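Local coordinates for protein possible TctC subunit of the Tripartite Tricarboxylate Transport(TTT) Family (Rhodopseudomonas palustris, PDB 6HKE) that binds malate, probably serving as the periplasmic substrate-binding component of a tripartite tricarboxylate transporter for C4-dicarboxylates, at residues A[123-126]-A[127-130]. The protein carries 2 engineered substitutions. Numbering follows the deposited sequence.
Sequences PKDL and SEFA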
ATOM      1  N   PRO A 123       2.556  -7.968  24.895  1.00 33.49           N
ATOM      2  CA  PRO A 123       1.596  -6.905  25.189  1.00 34.70           C
ATOM      3  C   PRO A 123       0.192  -7.330  24.719  1.00 36.58           C
ATOM      4  O   PRO A 123       0.075  -7.984  23.701  1.00 32.45           O
ATOM      5  CB  PRO A 123       2.133  -5.700  24.405  1.00 34.58           C
ATOM      6  CG  PRO A 123       3.586  -6.036  24.148  1.00 33.46           C
ATOM      7  CD  PRO A 123       3.605  -7.536  23.966  1.00 33.51           C
ATOM      8  N   LYS A 124      -0.844  -6.991  25.479  1.00 40.78           N
ATOM      9  CA  LYS A 124      -2.238  -7.403  25.166  1.00 42.95           C
ATOM     10  C   LYS A 124      -3.005  -6.216  24.578  1.00 41.04           C
ATOM     11  O   LYS A 124      -4.011  -6.464  23.891  1.00 42.78           O
ATOM     12  CB  LYS A 124      -2.883  -8.009  26.414  1.00 48.81           C
ATOM     13  CG  LYS A 124      -2.247  -9.323  26.848  1.00 52.92           C
ATOM     14  CD  LYS A 124      -3.053 -10.106  27.866  1.00 56.22           C
ATOM     15  CE  LYS A 124      -2.223 -10.597  29.035  1.00 55.83           C
ATOM     16  NZ  LYS A 124      -1.758  -9.479  29.893  1.00 52.81           N
ATOM     17  N   ASP A 125      -2.523  -4.986  24.792  1.00 36.50           N
ATOM     18  CA  ASP A 125      -3.121  -3.759  24.211  1.00 35.89           C
ATOM     19  C   ASP A 125      -2.010  -2.740  23.934  1.00 34.35           C
ATOM     20  O   ASP A 125      -0.827  -3.072  24.175  1.00 35.60           O
ATOM     21  CB  ASP A 125      -4.228  -3.221  25.119  1.00 36.03           C
ATOM     22  CG  ASP A 125      -3.737  -2.838  26.498  1.00 38.45           C
ATOM     23  OD1 ASP A 125      -2.703  -2.145  26.586  1.00 41.05           O
ATOM     24  OD2 ASP A 125      -4.386  -3.241  27.471  1.00 45.53           O
ATOM     25  N   LEU A 126      -2.381  -1.550  23.451  1.00 31.51           N
ATOM     26  CA  LEU A 126      -1.430  -0.545  22.910  1.00 32.52           C
ATOM     27  C   LEU A 126      -0.646   0.119  24.050  1.00 34.53           C
ATOM     28  O   LEU A 126       0.550   0.452  23.834  1.00 30.66           O
ATOM     29  CB  LEU A 126      -2.199   0.487  22.089  1.00 30.93           C
ATOM     30  CG  LEU A 126      -1.303   1.402  21.254  1.00 33.36           C
ATOM     31  CD1 LEU A 126      -0.734   0.650  20.055  1.00 34.76           C
ATOM     32  CD2 LEU A 126      -2.054   2.641  20.805  1.00 33.06           C
ATOM     33  N   SER A 127      -1.300   0.325  25.203  1.00 35.29           N
ATOM     34  CA  SER A 127      -0.668   0.702  26.494  1.00 37.03           C
ATOM     35  C   SER A 127       0.562  -0.176  26.755  1.00 35.85           C
ATOM     36  O   SER A 127       1.678   0.348  26.750  1.00 38.25           O
ATOM     37  CB  SER A 127      -1.656   0.589  27.633  1.00 36.41           C
ATOM     38  OG  SER A 127      -2.589   1.653  27.586  1.00 38.74           O
ATOM     39  N   GLU A 128       0.346  -1.466  26.993  1.00 37.43           N
ATOM     40  CA  GLU A 128       1.417  -2.466  27.260  1.00 42.12           C
ATOM     41  C   GLU A 128       2.402  -2.492  26.087  1.00 40.55           C
ATOM     42  O   GLU A 128       3.605  -2.695  26.324  1.00 42.35           O
ATOM     43  CB  GLU A 128       0.831  -3.869  27.440  1.00 42.82           C
ATOM     44  CG  GLU A 128      -0.002  -4.047  28.701  1.00 44.39           C
ATOM     45  CD  GLU A 128      -0.613  -5.436  28.838  1.00 47.63           C
ATOM     46  OE1 GLU A 128      -0.413  -6.266  27.919  1.00 45.61           O
ATOM     47  OE2 GLU A 128      -1.302  -5.686  29.860  1.00 53.63           O
ATOM     48  N   PHE A 129       1.902  -2.330  24.862  1.00 37.63           N
ATOM     49  CA  PHE A 129       2.714  -2.438  23.628  1.00 33.98           C
ATOM     50  C   PHE A 129       3.821  -1.375  23.635  1.00 33.96           C
ATOM     51  O   PHE A 129       4.969  -1.730  23.336  1.00 29.13           O
ATOM     52  CB  PHE A 129       1.827  -2.346  22.390  1.00 30.74           C
ATOM     53  CG  PHE A 129       2.609  -2.363  21.108  1.00 30.53           C
ATOM     54  CD1 PHE A 129       3.266  -1.226  20.670  1.00 28.70           C
ATOM     55  CD2 PHE A 129       2.723  -3.526  20.363  1.00 30.92           C
ATOM     56  CE1 PHE A 129       4.000  -1.248  19.499  1.00 29.14           C
ATOM     57  CE2 PHE A 129       3.453  -3.540  19.185  1.00 30.49           C
ATOM     58  CZ  PHE A 129       4.094  -2.405  18.760  1.00 29.22           C
ATOM     59  N   ALA A 130       3.476  -0.125  23.950  1.00 35.39           N
ATOM     60  CA  ALA A 130       4.411   1.022  24.033  1.00 40.09           C
ATOM     61  C   ALA A 130       5.479   0.753  25.108  1.00 43.16           C
ATOM     62  O   ALA A 130       6.668   1.002  24.834  1.00 44.90           O
ATOM     63  CB  ALA A 130       3.647   2.293  24.312  1.00 38.32           C
TER
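Glu128 reaches back from the first turn of helix 126-136 to the loop that leads into it, and its OE1 accepts from the backbone N of Lys124 at 2.6 Å. The amide meets OE1 on its anti side, 29° out of the carboxylate plane. With CG anti to the carbonyl carbon (chi1 -68°) and the chain extended beyond it, the carboxylate is carried to the residue just before the N-cap. The other oxygen, OE2, faces the ammonium of Lys124 in a long salt bridge, NZ to OE2 3.8 Å, made possible by the bend at the end of the lysine chain. Asp125 answers as the N-cap: its OD1 takes the N-H of Glu128 at 3.2 Å, nearly straight at 166°. Each side chain thus accepts a backbone amide across the helix start, Asp125 as a side-chain N-cap and Glu128 by tying the helix back to the amide of the residue before it. Behind the N-cap, Phe129 N bonds to Asp125 O (2.9 Å) and Ala130 N to Leu126 O (3.0 Å), opening the helical series. Pro123 lays CB against Phe129 CA at 3.4 Å. Leu126 and Phe129 turn inward onto Leu115 of strand 102-118, and the Phe129 ring meets Tyr188 edge-to-face, seating the helix on the sheet, away from the malate pocket. With an alanine at Glu128, the Lys124 amide would probably lose this acceptor and the ammonium its carboxylate mate, leaving the loop less tied to the helix. Two carboxylates beside the helix N-terminus are likely to be favoured by its dipole, and the distant lysine ammonium may offset some of the charge on Glu128.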